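Local structure of uncharacterized protein (Treponema denticola ATCC 35404, 6R9N) at residues 155-158 and 159-162; 200-203 and 204-207; 231-234 and 235-238. The protein senses oxygen and ferrous iron for bacterial chemotaxis, stabilising a peroxy species at a di-iron centre in a metallo-beta-lactamase-like domain. All coordinates share one frame; numbering follows the deposited sequence.

Contact 1 (155-158 and 159-162)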
loop_
_atom_site.group_PDB
_atom_site.type_symbol
_atom_site.label_atom_id
_atom_site.label_comp_id
_atom_site.label_asym_id
_atom_site.label_seq_id
_atom_site.Cartn_x
_atom_site.Cartn_y
_atom_site.Cartn_z
ATOM N N LEU A 155 -14.720 -4.359 7.700
ATOM C CA LEU A 155 -15.302 -4.522 9.030
ATOM C C LEU A 155 -16.808 -4.611 8.866
ATOM O O LEU A 155 -17.431 -3.682 8.338
ATOM C CB LEU A 155 -14.900 -3.362 9.967
ATOM C CG LEU A 155 -15.049 -3.557 11.484
ATOM C CD1 LEU A 155 -16.508 -3.451 11.900
ATOM C CD2 LEU A 155 -14.455 -4.943 11.921
ATOM N N TYR A 156 -17.375 -5.738 9.277
ATOM C CA TYR A 156 -18.812 -5.967 9.216
ATOM C C TYR A 156 -19.394 -5.695 10.595
ATOM O O TYR A 156 -19.024 -6.357 11.571
ATOM C CB TYR A 156 -19.133 -7.392 8.780
ATOM C CG TYR A 156 -20.608 -7.617 8.593
ATOM C CD1 TYR A 156 -21.354 -6.761 7.792
ATOM C CD2 TYR A 156 -21.260 -8.681 9.202
ATOM C CE1 TYR A 156 -22.709 -6.956 7.604
ATOM C CE2 TYR A 156 -22.625 -8.878 9.014
ATOM C CZ TYR A 156 -23.336 -8.007 8.215
ATOM O OH TYR A 156 -24.683 -8.181 8.017
ATOM N N ASP A 157 -20.239 -4.679 10.689
ATOM C CA ASP A 157 -20.889 -4.313 11.942
ATOM C C ASP A 157 -22.146 -5.168 12.004
ATOM O O ASP A 157 -23.118 -4.910 11.290
ATOM C CB ASP A 157 -21.184 -2.813 11.963
ATOM C CG ASP A 157 -21.865 -2.348 13.256
ATOM O OD1 ASP A 157 -21.427 -2.735 14.353
ATOM O OD2 ASP A 157 -22.842 -1.570 13.172
ATOM N N GLU A 158 -22.118 -6.227 12.822
ATOM C CA GLU A 158 -23.211 -7.196 12.789
ATOM C C GLU A 158 -24.552 -6.549 13.121
ATOM O O GLU A 158 -25.563 -6.837 12.471
ATOM C CB GLU A 158 -22.926 -8.347 13.756
ATOM C CG GLU A 158 -21.942 -9.362 13.192
ATOM C CD GLU A 158 -21.634 -10.495 14.152
ATOM O OE1 GLU A 158 -20.992 -11.464 13.720
ATOM O OE2 GLU A 158 -22.020 -10.424 15.340
ATOM N N ARG A 159 -24.571 -5.624 14.084
ATOM C CA ARG A 159 -25.845 -5.080 14.560
ATOM C C ARG A 159 -26.539 -4.226 13.497
ATOM O O ARG A 159 -27.762 -4.299 13.336
ATOM C CB ARG A 159 -25.612 -4.291 15.851
ATOM C CG ARG A 159 -26.736 -3.311 16.217
ATOM C CD ARG A 159 -27.799 -3.970 17.057
ATOM N NE ARG A 159 -27.227 -4.545 18.264
ATOM C CZ ARG A 159 -27.475 -4.130 19.502
ATOM N NH1 ARG A 159 -26.881 -4.747 20.516
ATOM N NH2 ARG A 159 -28.315 -3.121 19.731
ATOM N N SER A 160 -25.789 -3.385 12.789
ATOM C CA SER A 160 -26.369 -2.592 11.709
ATOM C C SER A 160 -26.460 -3.365 10.398
ATOM O O SER A 160 -27.173 -2.934 9.485
ATOM C CB SER A 160 -25.554 -1.312 11.503
ATOM O OG SER A 160 -24.212 -1.644 11.160
ATOM N N ARG A 161 -25.710 -4.457 10.259
ATOM C CA ARG A 161 -25.531 -5.135 8.968
ATOM C C ARG A 161 -24.911 -4.217 7.909
ATOM O O ARG A 161 -25.201 -4.331 6.718
ATOM C CB ARG A 161 -26.842 -5.744 8.478
ATOM C CG ARG A 161 -27.304 -6.857 9.413
ATOM C CD ARG A 161 -28.657 -7.376 9.059
ATOM N NE ARG A 161 -28.644 -8.064 7.786
ATOM C CZ ARG A 161 -29.742 -8.494 7.180
ATOM N NH1 ARG A 161 -29.655 -9.118 6.012
ATOM N NH2 ARG A 161 -30.928 -8.303 7.751
ATOM N N ILE A 162 -24.014 -3.329 8.338
ATOM C CA ILE A 162 -23.237 -2.495 7.419
ATOM C C ILE A 162 -21.835 -3.087 7.316
ATOM O O ILE A 162 -21.204 -3.389 8.338
ATOM C CB ILE A 162 -23.177 -1.029 7.884
ATOM C CG1 ILE A 162 -24.584 -0.408 7.938
ATOM C CG2 ILE A 162 -22.258 -0.213 6.959
ATOM C CD1 ILE A 162 -24.640 0.937 8.646
HETATM O O HOH W 1 -22.436 -4.984 15.830
#
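D157 and I162 form an antiparallel hydrogen-bonded pair where strand 153-157 turns back into strand 162-164. The evidence is in the backbone: D157 N donates to I162 O at 2.9 Å with an N-H...O angle of 166°. On the return side D157 O is approached by R161 N at 2.8 Å, a weak bond, and, also weakly and at longer range, by I162 N. R161 and I162 thus both face D157, a G1 beta bulge, and R161 takes the positive phi that goes with it.

Among the side-chain polar contacts, S160 OG donates to D157 OD2 at a modelled 2.4 Å, shorter than a normal hydrogen bond, so its length is doubtful. S160 OG also accepts from I162 N at 3.3 Å, an ST turn. With CG anti to the backbone N (chi1 -180°), the D157 carboxylate swings back over the turn, where H17 also bonds to OD2. A water links D157 OD1 to R159 N.

Van der Waals packing sets Y156 alongside R161: Y156 OH lies 3.3 Å from R161 CG and near the guanidinium plane, with ring and guanidinium planes 82° apart. R161 NH1 bonds to N217 O. Through the water on OD1 and H17 on OD2, the buried D157 carboxylate has hydrogen-bond partners on both oxygens, which would be consistent with an anion.

Contact 2 (200-203 and 204-207)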
loop_
_atom_site.group_PDB
_atom_site.type_symbol
_atom_site.label_atom_id
_atom_site.label_comp_id
_atom_site.label_asym_id
_atom_site.label_seq_id
_atom_site.Cartn_x
_atom_site.Cartn_y
_atom_site.Cartn_z
ATOM N N MET A 200 -7.999 -4.155 -8.433
ATOM C CA MET A 200 -8.261 -5.511 -7.943
ATOM C C MET A 200 -7.410 -6.538 -8.702
ATOM O O MET A 200 -7.292 -6.476 -9.929
ATOM C CB MET A 200 -9.745 -5.850 -8.099
ATOM C CG MET A 200 -10.713 -4.787 -7.545
ATOM S SD MET A 200 -10.708 -4.755 -5.716
ATOM C CE MET A 200 -10.488 -3.015 -5.367
ATOM N N ALA A 201 -6.861 -7.529 -7.973
ATOM C CA ALA A 201 -5.770 -8.342 -8.527
ATOM C C ALA A 201 -6.226 -9.331 -9.599
ATOM O O ALA A 201 -5.453 -9.615 -10.524
ATOM C CB ALA A 201 -5.036 -9.121 -7.437
ATOM N N SER A 202 -7.441 -9.881 -9.487
ATOM C CA SER A 202 -7.900 -10.927 -10.405
ATOM C C SER A 202 -9.369 -11.246 -10.145
ATOM O O SER A 202 -9.889 -11.049 -9.040
ATOM C CB SER A 202 -7.070 -12.207 -10.251
ATOM O OG SER A 202 -7.306 -12.795 -8.970
ATOM N N ASN A 203 -10.019 -11.804 -11.168
ATOM C CA ASN A 203 -11.377 -12.300 -10.966
ATOM C C ASN A 203 -11.412 -13.443 -9.960
ATOM O O ASN A 203 -12.413 -13.619 -9.252
ATOM C CB ASN A 203 -11.983 -12.745 -12.293
ATOM C CG ASN A 203 -13.418 -13.180 -12.152
ATOM O OD1 ASN A 203 -13.714 -14.373 -12.085
ATOM N ND2 ASN A 203 -14.323 -12.210 -12.076
ATOM N N LYS A 204 -10.337 -14.235 -9.887
ATOM C CA LYS A 204 -10.277 -15.330 -8.926
ATOM C C LYS A 204 -10.441 -14.828 -7.494
ATOM O O LYS A 204 -11.204 -15.405 -6.709
ATOM C CB LYS A 204 -8.959 -16.094 -9.095
ATOM C CG LYS A 204 -8.672 -17.088 -7.991
ATOM C CD LYS A 204 -7.382 -17.884 -8.262
ATOM C CE LYS A 204 -7.190 -18.978 -7.207
ATOM N NZ LYS A 204 -5.834 -19.632 -7.310
ATOM N N ILE A 205 -9.721 -13.761 -7.123
ATOM C CA ILE A 205 -9.843 -13.262 -5.754
ATOM C C ILE A 205 -11.165 -12.525 -5.584
ATOM O O ILE A 205 -11.855 -12.671 -4.564
ATOM C CB ILE A 205 -8.637 -12.381 -5.368
ATOM C CG1 ILE A 205 -8.645 -12.127 -3.868
ATOM C CG2 ILE A 205 -8.645 -11.055 -6.116
ATOM C CD1 ILE A 205 -8.582 -13.425 -3.032
ATOM N N VAL A 206 -11.582 -11.793 -6.614
ATOM C CA VAL A 206 -12.761 -10.949 -6.502
ATOM C C VAL A 206 -14.030 -11.789 -6.343
ATOM O O VAL A 206 -14.919 -11.447 -5.550
ATOM C CB VAL A 206 -12.829 -10.041 -7.741
ATOM C CG1 VAL A 206 -14.201 -9.670 -8.001
ATOM C CG2 VAL A 206 -11.955 -8.804 -7.552
ATOM N N SER A 207 -14.125 -12.915 -7.056
ATOM C CA SER A 207 -15.343 -13.726 -6.986
ATOM C C SER A 207 -15.435 -14.547 -5.710
ATOM O O SER A 207 -16.550 -14.817 -5.247
ATOM C CB SER A 207 -15.451 -14.651 -8.201
ATOM O OG SER A 207 -14.352 -15.543 -8.236
#
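N203 contributes its carbonyl oxygen, V206 its branched side chain and S202 its hydroxyl to the first turn of helix 203-215.

N203 O accepts twice from S207. The backbone N and the hydroxyl OG of S207 each lie 2.9 Å from N203 O, and the two donors come from opposite faces of the carbonyl plane. The S207 hydroxyl sits between its own backbone N and carbonyl carbon (chi1 61°), a rotation that turns it back along the helix onto the preceding turn. The amide end of N203 leads elsewhere: its ND2 bonds to the carbonyl oxygens of L244 and S242, tying the helix start to the C-terminal end of helix 232-242 and the chain just beyond.

V206 points back toward the loop. V206 N donates to S202 O at 3.1 Å, while V206 CG2 lies 3.4 Å from S202 O and 3.7 Å from M200 CB, so one methyl covers the carbonyl and meets the start of the loop at M200.

S202 OG accepts from I205 N at 3.2 Å with an N-H...O angle of 162°. I205 CG2 packs alongside, 3.6 Å from S202 OG, and the outer end of I205 leads away to F255 of the second subunit. K204 NZ bonds to T248 O of that subunit, so K204 and I205 both reach the second subunit.

An extended S202, its side chain bonded to the third residue on, and helical geometry from N203 onward together define a serine N-cap, here starting a helix almost directly after helix 185-199.

Contact 3 (231-234 and 235-238)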
loop_
_atom_site.group_PDB
_atom_site.type_symbol
_atom_site.label_atom_id
_atom_site.label_comp_id
_atom_site.label_asym_id
_atom_site.label_seq_id
_atom_site.Cartn_x
_atom_site.Cartn_y
_atom_site.Cartn_z
ATOM N N ASP A 231 -29.545 -1.490 -0.043
ATOM C CA ASP A 231 -30.725 -2.198 -0.578
ATOM C C ASP A 231 -30.347 -2.890 -1.886
ATOM O O ASP A 231 -29.326 -3.593 -1.928
ATOM C CB ASP A 231 -31.873 -1.203 -0.687
ATOM C CG ASP A 231 -32.271 -0.624 0.649
ATOM O OD1 ASP A 231 -32.067 -1.300 1.680
ATOM O OD2 ASP A 231 -32.774 0.519 0.662
ATOM N N GLU A 232 -31.105 -2.702 -2.966
ATOM C CA GLU A 232 -30.835 -3.374 -4.227
ATOM C C GLU A 232 -29.460 -3.034 -4.785
ATOM O O GLU A 232 -28.944 -3.772 -5.627
ATOM C CB GLU A 232 -31.916 -3.007 -5.241
ATOM C CG GLU A 232 -31.806 -1.582 -5.763
ATOM C CD GLU A 232 -32.403 -0.539 -4.804
ATOM O OE1 GLU A 232 -33.355 -0.881 -4.060
ATOM O OE2 GLU A 232 -31.917 0.624 -4.802
ATOM N N GLN A 233 -28.862 -1.923 -4.368
ATOM C CA GLN A 233 -27.553 -1.586 -4.910
ATOM C C GLN A 233 -26.444 -2.469 -4.344
ATOM O O GLN A 233 -25.415 -2.632 -5.009
ATOM C CB GLN A 233 -27.246 -0.097 -4.673
ATOM C CG GLN A 233 -28.177 0.893 -5.398
ATOM C CD GLN A 233 -28.241 0.695 -6.913
ATOM O OE1 GLN A 233 -27.499 -0.089 -7.486
ATOM N NE2 GLN A 233 -29.144 1.410 -7.561
ATOM N N VAL A 234 -26.635 -3.049 -3.149
ATOM C CA VAL A 234 -25.717 -4.077 -2.658
ATOM C C VAL A 234 -25.682 -5.253 -3.620
ATOM O O VAL A 234 -24.612 -5.685 -4.058
ATOM C CB VAL A 234 -26.119 -4.551 -1.249
ATOM C CG1 VAL A 234 -25.268 -5.775 -0.867
ATOM C CG2 VAL A 234 -26.003 -3.419 -0.215
ATOM N N ASN A 235 -26.860 -5.793 -3.950
ATOM C CA ASN A 235 -26.951 -6.863 -4.939
ATOM C C ASN A 235 -26.354 -6.434 -6.269
ATOM O O ASN A 235 -25.637 -7.205 -6.916
ATOM C CB ASN A 235 -28.404 -7.286 -5.133
ATOM C CG ASN A 235 -28.849 -8.288 -4.104
ATOM O OD1 ASN A 235 -28.027 -9.000 -3.521
ATOM N ND2 ASN A 235 -30.159 -8.341 -3.853
ATOM N N ASN A 236 -26.676 -5.222 -6.712
ATOM C CA ASN A 236 -26.169 -4.756 -7.995
ATOM C C ASN A 236 -24.647 -4.750 -7.993
ATOM O O ASN A 236 -24.015 -5.282 -8.907
ATOM C CB ASN A 236 -26.707 -3.359 -8.292
ATOM C CG ASN A 236 -28.125 -3.379 -8.829
ATOM O OD1 ASN A 236 -28.639 -4.426 -9.229
ATOM N ND2 ASN A 236 -28.754 -2.215 -8.864
ATOM N N PHE A 237 -24.044 -4.185 -6.947
ATOM C CA PHE A 237 -22.591 -4.124 -6.891
ATOM C C PHE A 237 -21.983 -5.523 -6.843
ATOM O O PHE A 237 -21.064 -5.846 -7.609
ATOM C CB PHE A 237 -22.133 -3.302 -5.683
ATOM C CG PHE A 237 -20.650 -3.326 -5.507
ATOM C CD1 PHE A 237 -19.836 -2.567 -6.336
ATOM C CD2 PHE A 237 -20.064 -4.165 -4.588
ATOM C CE1 PHE A 237 -18.471 -2.611 -6.204
ATOM C CE2 PHE A 237 -18.700 -4.218 -4.460
ATOM C CZ PHE A 237 -17.898 -3.436 -5.271
ATOM N N LEU A 238 -22.492 -6.373 -5.950
ATOM C CA LEU A 238 -21.942 -7.720 -5.816
ATOM C C LEU A 238 -22.047 -8.499 -7.123
ATOM O O LEU A 238 -21.096 -9.192 -7.516
ATOM C CB LEU A 238 -22.654 -8.469 -4.690
ATOM C CG LEU A 238 -22.481 -7.847 -3.308
ATOM C CD1 LEU A 238 -23.151 -8.677 -2.216
ATOM C CD2 LEU A 238 -21.004 -7.665 -3.030
#
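Q233 and N236 bring their side-chain amides together one helical turn apart, the two planes 62° apart. N236 ND2 donates to Q233 OE1 at 2.8 Å, and the bond is straight on the donor side (165°). Its two ends differ: OE1 lies close to the plane of the N236 amide, whereas ND2 stands above the plane of the Q233 amide, 52° out of it, and so is not on a lone pair. The Q233 chain reaches N236 because it folds back about its CB-CG bond. F185 of helix 185-199 packs against both residues. The F237 ring turns away from the preceding turn and meets the ring of Y229, their planes inclined to each other.

Beneath these groups the backbone is regular helix: N236 N to E232 O, F237 N to Q233 O and L238 N to V234 O are all bonds of 2.8 to 2.9 Å. On another side of the helix V234 and L238 lie side by side, V234 CG1 to L238 CD1 3.8 Å, and both touch I221 of strand 220-222.

With one amide pairing off against the other, the buried carbonyl oxygen of Q233 receives an N-H from within the helix, in a direction poor for a lone pair, next to the aromatic surface of F185, while valine and leucine supply the apolar side.

From the N terminus, contact 1 comes first and closes the tight turn between strands 153-157 and 162-164, neighbours in the six-stranded sheet. Contact 2 follows after helix 185-199, where the chain turns sharply into helix 203-215. Contact 3 comes last, on the first turns of helix 232-242 beyond the edge strand 229-230; lying within one helix, it closes no loop. The three are strictly in series; none nests or crosses. None touches another: the nearest atoms of contacts 1 and 3, and of 2 and 3, are about 7 Å apart. Contact 3 joins its helix to helix 185-199 and to strand 220-222, while in contact 2 the side chain of M200 comes within about 8 Å of the bound peroxide.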